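Local atomic coordinates of tryptophan synthase alpha-subunit (Pyrococcus furiosus, PDB entry 1GEQ), a protein that catalyses the aldol cleavage of indoleglycerol phosphate to indole and glyceraldehyde 3-phosphate, as the alpha subunit of tryptophan synthase. Residues K49-Q52 / E53-R57; D146-L149 / K150-D154; A68-I71 / V72-R76; T126-A129 / R130-I134. One frame throughout, in Å; residues are numbered along the deposited sequence.

Interaction 1 (K49-Q52 / E53-R57)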
loop_
_atom_site.group_PDB
_atom_site.type_symbol
_atom_site.label_atom_id
_atom_site.label_comp_id
_atom_site.label_asym_id
_atom_site.label_seq_id
_atom_site.Cartn_x
_atom_site.Cartn_y
_atom_site.Cartn_z
ATOM N N LYS A 49 9.915 -9.969 -5.838
ATOM C CA LYS A 49 11.343 -9.696 -5.677
ATOM C C LYS A 49 11.730 -8.227 -5.530
ATOM O O LYS A 49 12.487 -7.870 -4.628
ATOM C CB LYS A 49 12.117 -10.334 -6.839
ATOM C CG LYS A 49 13.598 -9.951 -6.920
ATOM C CD LYS A 49 14.392 -10.981 -7.729
ATOM C CE LYS A 49 15.502 -10.340 -8.558
ATOM N NZ LYS A 49 14.992 -9.730 -9.823
ATOM N N THR A 50 11.214 -7.374 -6.408
ATOM C CA THR A 50 11.548 -5.961 -6.352
ATOM C C THR A 50 11.253 -5.367 -4.975
ATOM O O THR A 50 12.101 -4.682 -4.397
ATOM C CB THR A 50 10.797 -5.174 -7.449
ATOM O OG1 THR A 50 11.150 -5.706 -8.731
ATOM C CG2 THR A 50 11.169 -3.694 -7.407
ATOM N N ILE A 51 10.069 -5.650 -4.436
ATOM C CA ILE A 51 9.703 -5.125 -3.124
ATOM C C ILE A 51 10.534 -5.765 -2.006
ATOM O O ILE A 51 10.945 -5.081 -1.069
ATOM C CB ILE A 51 8.184 -5.324 -2.844
ATOM C CG1 ILE A 51 7.369 -4.591 -3.909
ATOM C CG2 ILE A 51 7.816 -4.775 -1.468
ATOM C CD1 ILE A 51 7.587 -3.091 -3.911
ATOM N N GLN A 52 10.786 -7.070 -2.098
ATOM C CA GLN A 52 11.588 -7.746 -1.077
ATOM C C GLN A 52 12.960 -7.069 -0.965
ATOM O O GLN A 52 13.459 -6.826 0.133
ATOM C CB GLN A 52 11.772 -9.235 -1.424
ATOM C CG GLN A 52 10.483 -10.077 -1.419
ATOM C CD GLN A 52 10.745 -11.541 -1.761
ATOM O OE1 GLN A 52 9.836 -12.369 -1.757
ATOM N NE2 GLN A 52 11.996 -11.857 -2.063
ATOM N N GLU A 53 13.566 -6.761 -2.104
ATOM C CA GLU A 53 14.874 -6.114 -2.116
ATOM C C GLU A 53 14.853 -4.731 -1.468
ATOM O O GLU A 53 15.873 -4.282 -0.938
ATOM C CB GLU A 53 15.402 -6.021 -3.552
ATOM C CG GLU A 53 15.735 -7.379 -4.161
ATOM C CD GLU A 53 16.238 -7.293 -5.592
ATOM O OE1 GLU A 53 16.655 -8.336 -6.138
ATOM O OE2 GLU A 53 16.221 -6.190 -6.179
ATOM N N SER A 54 13.700 -4.060 -1.495
ATOM C CA SER A 54 13.596 -2.734 -0.890
ATOM C C SER A 54 13.545 -2.882 0.622
ATOM O O SER A 54 14.126 -2.067 1.349
ATOM C CB SER A 54 12.351 -1.990 -1.391
ATOM O OG SER A 54 11.164 -2.638 -0.963
ATOM N N HIS A 55 12.850 -3.913 1.097
ATOM C CA HIS A 55 12.775 -4.159 2.534
ATOM C C HIS A 55 14.197 -4.408 3.056
ATOM O O HIS A 55 14.580 -3.915 4.108
ATOM C CB HIS A 55 11.921 -5.395 2.848
ATOM C CG HIS A 55 10.446 -5.153 2.817
ATOM N ND1 HIS A 55 9.610 -5.504 3.854
ATOM C CD2 HIS A 55 9.649 -4.617 1.858
ATOM C CE1 HIS A 55 8.365 -5.201 3.540
ATOM N NE2 HIS A 55 8.359 -4.661 2.335
ATOM N N TYR A 56 14.957 -5.203 2.308
ATOM C CA TYR A 56 16.331 -5.535 2.675
ATOM C C TYR A 56 17.220 -4.290 2.718
ATOM O O TYR A 56 18.008 -4.115 3.647
ATOM C CB TYR A 56 16.888 -6.557 1.679
ATOM C CG TYR A 56 16.052 -7.818 1.584
ATOM C CD1 TYR A 56 16.123 -8.642 0.460
ATOM C CD2 TYR A 56 15.177 -8.180 2.614
ATOM C CE1 TYR A 56 15.339 -9.790 0.361
ATOM C CE2 TYR A 56 14.391 -9.321 2.524
ATOM C CZ TYR A 56 14.476 -10.122 1.398
ATOM O OH TYR A 56 13.694 -11.251 1.312
ATOM N N ARG A 57 17.093 -3.420 1.721
ATOM C CA ARG A 57 17.885 -2.197 1.686
ATOM C C ARG A 57 17.591 -1.355 2.917
ATOM O O ARG A 57 18.509 -0.949 3.630
ATOM C CB ARG A 57 17.573 -1.370 0.434
ATOM C CG ARG A 57 18.147 -1.904 -0.862
ATOM C CD ARG A 57 18.142 -0.822 -1.941
ATOM N NE ARG A 57 16.790 -0.437 -2.326
ATOM C CZ ARG A 57 16.057 -1.077 -3.235
ATOM N NH1 ARG A 57 16.554 -2.135 -3.859
ATOM N NH2 ARG A 57 14.827 -0.669 -3.508
HETATM O O HOH W 1 14.271 -2.907 -5.322
#

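Interaction 2 (D146-L149 / K150-D154)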
loop_
_atom_site.group_PDB
_atom_site.type_symbol
_atom_site.label_atom_id
_atom_site.label_comp_id
_atom_site.label_asym_id
_atom_site.label_seq_id
_atom_site.Cartn_x
_atom_site.Cartn_y
_atom_site.Cartn_z
ATOM N N ASP A 146 -15.101 -16.292 -4.246
ATOM C CA ASP A 146 -16.141 -15.273 -4.105
ATOM C C ASP A 146 -16.653 -15.152 -2.676
ATOM O O ASP A 146 -16.824 -14.043 -2.159
ATOM C CB ASP A 146 -17.333 -15.589 -5.012
ATOM C CG ASP A 146 -17.027 -15.369 -6.476
ATOM O OD1 ASP A 146 -16.004 -14.729 -6.785
ATOM O OD2 ASP A 146 -17.823 -15.831 -7.314
ATOM N N GLU A 147 -16.912 -16.290 -2.041
ATOM C CA GLU A 147 -17.425 -16.284 -0.682
ATOM C C GLU A 147 -16.498 -15.552 0.273
ATOM O O GLU A 147 -16.963 -14.815 1.143
ATOM C CB GLU A 147 -17.654 -17.711 -0.182
ATOM C CG GLU A 147 -18.331 -18.619 -1.200
ATOM C CD GLU A 147 -17.364 -19.085 -2.268
ATOM O OE1 GLU A 147 -16.416 -19.817 -1.918
ATOM O OE2 GLU A 147 -17.538 -18.715 -3.449
ATOM N N ARG A 148 -15.192 -15.754 0.123
ATOM C CA ARG A 148 -14.240 -15.083 0.996
ATOM C C ARG A 148 -14.133 -13.591 0.659
ATOM O O ARG A 148 -13.903 -12.774 1.539
ATOM C CB ARG A 148 -12.860 -15.736 0.904
ATOM C CG ARG A 148 -12.010 -15.523 2.154
ATOM C CD ARG A 148 -10.549 -15.939 1.960
ATOM N NE ARG A 148 -10.383 -17.285 1.410
ATOM C CZ ARG A 148 -10.721 -18.413 2.029
ATOM N NH1 ARG A 148 -11.264 -18.382 3.241
ATOM N NH2 ARG A 148 -10.506 -19.581 1.436
ATOM N N LEU A 149 -14.274 -13.241 -0.617
ATOM C CA LEU A 149 -14.226 -11.834 -1.012
ATOM C C LEU A 149 -15.347 -11.068 -0.300
ATOM O O LEU A 149 -15.167 -9.923 0.111
ATOM C CB LEU A 149 -14.395 -11.687 -2.530
ATOM C CG LEU A 149 -13.107 -11.614 -3.360
ATOM C CD1 LEU A 149 -13.450 -11.646 -4.842
ATOM C CD2 LEU A 149 -12.337 -10.343 -3.016
ATOM N N LYS A 150 -16.502 -11.716 -0.151
ATOM C CA LYS A 150 -17.642 -11.087 0.505
ATOM C C LYS A 150 -17.339 -10.832 1.976
ATOM O O LYS A 150 -17.639 -9.760 2.504
ATOM C CB LYS A 150 -18.880 -11.975 0.403
ATOM C CG LYS A 150 -19.224 -12.411 -0.994
ATOM C CD LYS A 150 -20.509 -13.212 -1.003
ATOM C CE LYS A 150 -20.484 -14.233 -2.122
ATOM N NZ LYS A 150 -20.168 -13.611 -3.440
ATOM N N VAL A 151 -16.756 -11.824 2.638
ATOM C CA VAL A 151 -16.419 -11.677 4.050
ATOM C C VAL A 151 -15.425 -10.543 4.227
ATOM O O VAL A 151 -15.583 -9.686 5.101
ATOM C CB VAL A 151 -15.818 -12.979 4.621
ATOM C CG1 VAL A 151 -15.334 -12.748 6.044
ATOM C CG2 VAL A 151 -16.871 -14.087 4.588
ATOM N N ILE A 152 -14.395 -10.540 3.391
ATOM C CA ILE A 152 -13.379 -9.493 3.446
ATOM C C ILE A 152 -14.015 -8.121 3.240
ATOM O O ILE A 152 -13.707 -7.178 3.968
ATOM C CB ILE A 152 -12.304 -9.717 2.363
ATOM C CG1 ILE A 152 -11.427 -10.899 2.772
ATOM C CG2 ILE A 152 -11.460 -8.461 2.174
ATOM C CD1 ILE A 152 -10.594 -11.452 1.633
ATOM N N ASP A 153 -14.886 -8.005 2.240
ATOM C CA ASP A 153 -15.554 -6.736 1.970
ATOM C C ASP A 153 -16.346 -6.254 3.191
ATOM O O ASP A 153 -16.370 -5.059 3.481
ATOM C CB ASP A 153 -16.493 -6.863 0.759
ATOM C CG ASP A 153 -17.086 -5.516 0.333
ATOM O OD1 ASP A 153 -18.329 -5.391 0.285
ATOM O OD2 ASP A 153 -16.301 -4.589 0.047
ATOM N N ASP A 154 -16.990 -7.178 3.906
ATOM C CA ASP A 154 -17.775 -6.804 5.086
ATOM C C ASP A 154 -16.927 -6.303 6.255
ATOM O O ASP A 154 -17.407 -5.525 7.076
ATOM C CB ASP A 154 -18.634 -7.971 5.581
ATOM C CG ASP A 154 -19.783 -8.302 4.642
ATOM O OD1 ASP A 154 -20.233 -7.408 3.896
ATOM O OD2 ASP A 154 -20.242 -9.458 4.666
#

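Interaction 3 (A68-I71 / V72-R76)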
loop_
_atom_site.group_PDB
_atom_site.type_symbol
_atom_site.label_atom_id
_atom_site.label_comp_id
_atom_site.label_asym_id
_atom_site.label_seq_id
_atom_site.Cartn_x
_atom_site.Cartn_y
_atom_site.Cartn_z
ATOM N N ALA A 68 8.942 5.204 10.936
ATOM C CA ALA A 68 7.820 5.201 10.011
ATOM C C ALA A 68 6.846 6.275 10.467
ATOM O O ALA A 68 6.315 7.035 9.662
ATOM C CB ALA A 68 7.142 3.832 10.018
ATOM N N PHE A 69 6.619 6.338 11.776
ATOM C CA PHE A 69 5.705 7.320 12.334
ATOM C C PHE A 69 6.248 8.733 12.165
ATOM O O PHE A 69 5.482 9.686 12.070
ATOM C CB PHE A 69 5.440 7.026 13.816
ATOM C CG PHE A 69 4.788 5.690 14.067
ATOM C CD1 PHE A 69 3.652 5.308 13.351
ATOM C CD2 PHE A 69 5.297 4.818 15.030
ATOM C CE1 PHE A 69 3.031 4.077 13.593
ATOM C CE2 PHE A 69 4.685 3.589 15.278
ATOM C CZ PHE A 69 3.549 3.216 14.559
ATOM N N TRP A 70 7.569 8.866 12.123
ATOM C CA TRP A 70 8.211 10.167 11.949
ATOM C C TRP A 70 7.920 10.674 10.542
ATOM O O TRP A 70 7.590 11.840 10.344
ATOM C CB TRP A 70 9.726 10.037 12.136
ATOM C CG TRP A 70 10.489 11.301 11.827
ATOM C CD1 TRP A 70 10.779 12.317 12.692
ATOM C CD2 TRP A 70 11.028 11.693 10.559
ATOM N NE1 TRP A 70 11.463 13.317 12.043
ATOM C CE2 TRP A 70 11.627 12.957 10.725
ATOM C CE3 TRP A 70 11.054 11.092 9.289
ATOM C CZ2 TRP A 70 12.256 13.641 9.678
ATOM C CZ3 TRP A 70 11.677 11.770 8.244
ATOM C CH2 TRP A 70 12.265 13.032 8.444
ATOM N N ILE A 71 8.064 9.781 9.567
ATOM C CA ILE A 71 7.820 10.112 8.168
ATOM C C ILE A 71 6.410 10.653 7.970
ATOM O O ILE A 71 6.221 11.706 7.363
ATOM C CB ILE A 71 8.024 8.865 7.271
ATOM C CG1 ILE A 71 9.510 8.491 7.241
ATOM C CG2 ILE A 71 7.512 9.136 5.866
ATOM C CD1 ILE A 71 9.816 7.209 6.482
ATOM N N VAL A 72 5.425 9.926 8.489
ATOM C CA VAL A 72 4.031 10.330 8.369
ATOM C C VAL A 72 3.767 11.646 9.090
ATOM O O VAL A 72 3.074 12.521 8.569
ATOM C CB VAL A 72 3.084 9.252 8.947
ATOM C CG1 VAL A 72 1.649 9.767 8.958
ATOM C CG2 VAL A 72 3.181 7.978 8.117
ATOM N N LYS A 73 4.313 11.783 10.291
ATOM C CA LYS A 73 4.121 13.001 11.063
ATOM C C LYS A 73 4.618 14.198 10.261
ATOM O O LYS A 73 3.907 15.189 10.103
ATOM C CB LYS A 73 4.880 12.912 12.383
ATOM C CG LYS A 73 4.423 13.914 13.416
ATOM C CD LYS A 73 5.465 14.096 14.505
ATOM C CE LYS A 73 6.710 14.784 13.962
ATOM N NZ LYS A 73 7.933 13.950 14.117
ATOM N N GLU A 74 5.842 14.101 9.747
ATOM C CA GLU A 74 6.426 15.179 8.958
ATOM C C GLU A 74 5.634 15.452 7.693
ATOM O O GLU A 74 5.458 16.603 7.294
ATOM C CB GLU A 74 7.871 14.845 8.593
ATOM C CG GLU A 74 8.828 15.089 9.734
ATOM C CD GLU A 74 8.899 16.559 10.096
ATOM O OE1 GLU A 74 8.919 16.870 11.304
ATOM O OE2 GLU A 74 8.933 17.397 9.169
ATOM N N PHE A 75 5.162 14.389 7.056
ATOM C CA PHE A 75 4.382 14.523 5.840
ATOM C C PHE A 75 3.071 15.249 6.141
ATOM O O PHE A 75 2.612 16.074 5.352
ATOM C CB PHE A 75 4.083 13.139 5.267
ATOM C CG PHE A 75 3.280 13.171 4.001
ATOM C CD1 PHE A 75 3.853 13.589 2.804
ATOM C CD2 PHE A 75 1.951 12.777 4.003
ATOM C CE1 PHE A 75 3.102 13.614 1.625
ATOM C CE2 PHE A 75 1.194 12.797 2.836
ATOM C CZ PHE A 75 1.772 13.215 1.647
ATOM N N ARG A 76 2.477 14.928 7.288
ATOM C CA ARG A 76 1.218 15.528 7.706
ATOM C C ARG A 76 1.309 17.042 7.855
ATOM O O ARG A 76 0.295 17.736 7.807
ATOM C CB ARG A 76 0.740 14.889 9.014
ATOM C CG ARG A 76 0.012 13.572 8.807
ATOM C CD ARG A 76 -1.303 13.822 8.078
ATOM N NE ARG A 76 -1.959 12.587 7.661
ATOM C CZ ARG A 76 -2.198 12.269 6.393
ATOM N NH1 ARG A 76 -1.832 13.093 5.420
ATOM N NH2 ARG A 76 -2.804 11.128 6.092
#

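Interaction 4 (T126-A129 / R130-I134)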
loop_
_atom_site.group_PDB
_atom_site.type_symbol
_atom_site.label_atom_id
_atom_site.label_comp_id
_atom_site.label_asym_id
_atom_site.label_seq_id
_atom_site.Cartn_x
_atom_site.Cartn_y
_atom_site.Cartn_z
ATOM N N THR A 126 -10.108 -5.947 13.635
ATOM C CA THR A 126 -11.060 -4.985 13.082
ATOM C C THR A 126 -11.793 -4.220 14.176
ATOM O O THR A 126 -12.155 -3.053 14.002
ATOM C CB THR A 126 -12.112 -5.682 12.187
ATOM O OG1 THR A 126 -12.842 -6.641 12.960
ATOM C CG2 THR A 126 -11.433 -6.386 11.025
ATOM N N GLU A 127 -12.011 -4.890 15.302
ATOM C CA GLU A 127 -12.695 -4.300 16.444
ATOM C C GLU A 127 -11.888 -3.142 17.015
ATOM O O GLU A 127 -12.395 -2.033 17.192
ATOM C CB GLU A 127 -12.890 -5.365 17.523
ATOM C CG GLU A 127 -13.457 -4.849 18.825
ATOM C CD GLU A 127 -13.550 -5.934 19.888
ATOM O OE1 GLU A 127 -14.321 -6.900 19.693
ATOM O OE2 GLU A 127 -12.846 -5.819 20.917
ATOM N N ILE A 128 -10.622 -3.420 17.301
ATOM C CA ILE A 128 -9.707 -2.435 17.867
ATOM C C ILE A 128 -9.411 -1.298 16.891
ATOM O O ILE A 128 -9.314 -0.136 17.288
ATOM C CB ILE A 128 -8.396 -3.120 18.267
ATOM C CG1 ILE A 128 -8.701 -4.244 19.260
ATOM C CG2 ILE A 128 -7.435 -2.112 18.868
ATOM C CD1 ILE A 128 -7.591 -5.263 19.401
ATOM N N ALA A 129 -9.262 -1.637 15.613
ATOM C CA ALA A 129 -8.985 -0.636 14.594
ATOM C C ALA A 129 -10.092 0.407 14.615
ATOM O O ALA A 129 -9.838 1.611 14.602
ATOM C CB ALA A 129 -8.913 -1.294 13.219
ATOM N N ARG A 130 -11.329 -0.073 14.638
ATOM C CA ARG A 130 -12.489 0.802 14.672
ATOM C C ARG A 130 -12.445 1.670 15.921
ATOM O O ARG A 130 -12.677 2.877 15.864
ATOM C CB ARG A 130 -13.766 -0.035 14.664
ATOM C CG ARG A 130 -14.981 0.706 15.179
ATOM C CD ARG A 130 -16.217 -0.175 15.157
ATOM N NE ARG A 130 -17.313 0.407 15.931
ATOM C CZ ARG A 130 -17.365 0.426 17.261
ATOM N NH1 ARG A 130 -16.383 -0.113 17.973
ATOM N NH2 ARG A 130 -18.395 0.990 17.879
ATOM N N GLU A 131 -12.150 1.046 17.055
ATOM C CA GLU A 131 -12.084 1.777 18.310
ATOM C C GLU A 131 -10.997 2.842 18.286
ATOM O O GLU A 131 -11.169 3.924 18.843
ATOM C CB GLU A 131 -11.861 0.806 19.475
ATOM C CG GLU A 131 -13.152 0.125 19.914
ATOM C CD GLU A 131 -12.926 -1.116 20.756
ATOM O OE1 GLU A 131 -13.923 -1.778 21.111
ATOM O OE2 GLU A 131 -11.757 -1.436 21.059
ATOM N N GLU A 132 -9.882 2.551 17.625
ATOM C CA GLU A 132 -8.790 3.511 17.559
ATOM C C GLU A 132 -8.962 4.496 16.409
ATOM O O GLU A 132 -8.143 5.392 16.218
ATOM C CB GLU A 132 -7.447 2.784 17.437
ATOM C CG GLU A 132 -7.093 1.935 18.649
ATOM C CD GLU A 132 -7.190 2.701 19.964
ATOM O OE1 GLU A 132 -6.767 3.876 20.011
ATOM O OE2 GLU A 132 -7.688 2.120 20.952
ATOM N N GLY A 133 -10.036 4.327 15.646
ATOM C CA GLY A 133 -10.304 5.227 14.538
ATOM C C GLY A 133 -9.437 5.007 13.314
ATOM O O GLY A 133 -9.149 5.947 12.580
ATOM N N ILE A 134 -9.014 3.766 13.091
ATOM C CA ILE A 134 -8.186 3.445 11.934
ATOM C C ILE A 134 -8.970 2.594 10.945
ATOM O O ILE A 134 -9.611 1.618 11.329
ATOM C CB ILE A 134 -6.904 2.684 12.353
ATOM C CG1 ILE A 134 -5.966 3.633 13.103
ATOM C CG2 ILE A 134 -6.196 2.113 11.114
ATOM C CD1 ILE A 134 -5.425 4.762 12.234
#

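Interaction 1 (K49-Q52 / E53-R57)
E53 folds back along K49, one helical turn earlier, and its OE1 comes within 3.3 Å of K49 CE. The two chains meet at a slant, carboxylate oxygen against lysine methylenes, while K49 NZ stands 4.3 Å from E53 OE1, too far for a salt bridge. E53 has CG beside its own backbone N (chi1 -67°) and is extended beyond, which lays CG 3.3 Å from K49 O and carries the carboxylate back toward the start of the helix. With E53 cut back to alanine, the K49 chain would probably lose the oxygen it runs past and its ammonium the nearby opposite charge.

On another side of the helix, the Y56 ring turns one face to Q52 O, which lies 3.0 Å above the ring plane, over its centre; the same oxygen accepts from Y56 N at 3.1 Å. I51 O serves two backbone donors: H55 N at 3.1 Å, nearly in line with the carbonyl, and S54 N from well above the carbonyl plane. I51 CG2 also packs 3.8 Å from H55 CD2.

Outside this shell, H55 ND1 is bonded to F41 N, S54 OG to T12 OG1, and R57 forms a salt bridge with D15. A water links T50 O to R57 NH1. The I51 side chain is about 4 Å from that of D47, assigned as a catalytic proton acceptor. The segment opens helix 49-60 of the TIM barrel, with T50 and I51 against helix 221-230 and I51 and H55 against strand 6-12.

Interaction 2 (D146-L149 / K150-D154)
K150 turns its side chain back over D146, the residue one turn before it. Its N donates to D146 O at 3.1 Å, and its CG, set beside the backbone N (chi1 -53°), lies just 3.1 Å from that same oxygen. Bends further out bring the ammonium round to D146 CB, 3.8 Å from NZ. The lysine charge thus stops beside the aspartate's methylene: NZ is 5.0 Å from D146 OD2, whose carboxylate is salt-bridged to R188 instead. The E147 carboxylate is farther still from NZ.

V151 comes next; its backbone bond to E147 O is weak, and its CG2 packs against that oxygen, at 3.5 Å. I152 makes a straighter link, N to R148 O at 2.9 Å and 171°. Its CG1 passes 3.3 Å from R148 O, and its CD1 lies loosely by R148 CG. At D153 the backbone N is bonded to L149 O, whereas the carboxylate leads off the helix and accepts from R191 N and N192 N in the segment that follows helix 177-189.

The helix is the crossover of the beta-alpha-beta unit made by strands 135-140 and 159-163 in the TIM barrel, and L149 and I152 face strand 135-140 at A140 and F138. Within this stretch, then, cohesion comes from backbone bonds and from methylenes lying over carbonyls. D146 and D153 spend their carboxylates on the neighbouring helix and loop, and the K150 charge probably acts on D146 and E147 only as a diffuse, longer-range attraction.

Interaction 3 (A68-I71 / V72-R76)
The indole of W70 lies with one face against E74, one turn further along the helix. E74 CG sits 3.9 Å from the centroid of the six-membered ring, 24° off its normal, a CH-pi contact displaced toward the rim. The two side chains cross at a slant, with ring and carboxylate planes 28° apart. W70 reaches this place because its CG stands opposite the backbone N (chi1 174°), while E74 holds CG beside its own backbone N, over the ring, its chi2 bend turning the carboxylate. K73 approaches differently: its chain runs at about a right angle to the indole, and NZ comes obliquely to W70 CD1, 3.6 Å away. I71 CG1 lies at the ring's edge, in plane.

Regular backbone bonds run beneath, E74 N to W70 O at 2.9 Å among them. I71 and V72 turn to L37 on strand 35-38 of the TIM barrel, and F69 meets F100 edge-to-face on helix 97-107.

With an alanine in place of W70, the methylene of E74 would probably lose the surface it rests on, and K18, in cation-pi contact with the indole, would be left without its partner. The indole thus serves by its pi surface: a carbon of an acidic side chain rests off-centre on the six-membered ring and a lysine supplies a cation-pi partner, probably using both dispersion and the negative pi face.

Interaction 4 (T126-A129 / R130-I134)
A129 O receives I134 N at 2.8 Å, with an N-H...O angle of 170°, closing the Schellman motif that ends helix 122-132 in this TIM barrel. The companion bond, G133 N to R130 O at 3.0 Å, completes the motif, and G133 takes the positive phi (76°) that turns the chain toward strand 135-140.

Packing is tight on the inner side. I128 and E132 lie alongside each other, pointing the same way, with E132 N bonded to I128 O at 2.8 Å and E132 CG 3.3 Å from that oxygen. I128 and I134 also touch helix 97-107, and A129 reaches T136 on the following strand.

Toward solvent the contact is looser. E127 and E131 run side by side with their carboxylate planes 46° apart, and E127 OE2 is 4.2 Å from E131 OE1, like charges with no bond between them. R98 of helix 97-107 forms salt bridges with E131 and E132, which probably offsets part of the repulsion at E131. Back in the turn, the methyl of A129 rests 3.5 Å from I134 O.

How the interactions relate
From the N terminus the order is interaction 1, interaction 3, interaction 4, interaction 2. Each is local, within a helix or, in interaction 4, round its C-terminal end, so none closes a long loop, nests or crosses. Interactions 1 and 3 occupy successive helices, 49-60 and 65-76, between strands 35-38 and 83-87. Helix 97-107 then links interactions 3 and 4, touching F69 as well as I128. Strand 135-140 runs between the helices of interactions 4 and 2, and its F138 meets T126 and I152; interactions 4 and 2 are about 7 Å apart at their nearest atoms. Interactions 3, 4 and 2 sample the outer helical layer; interaction 1 lies over the catalytic end of the barrel.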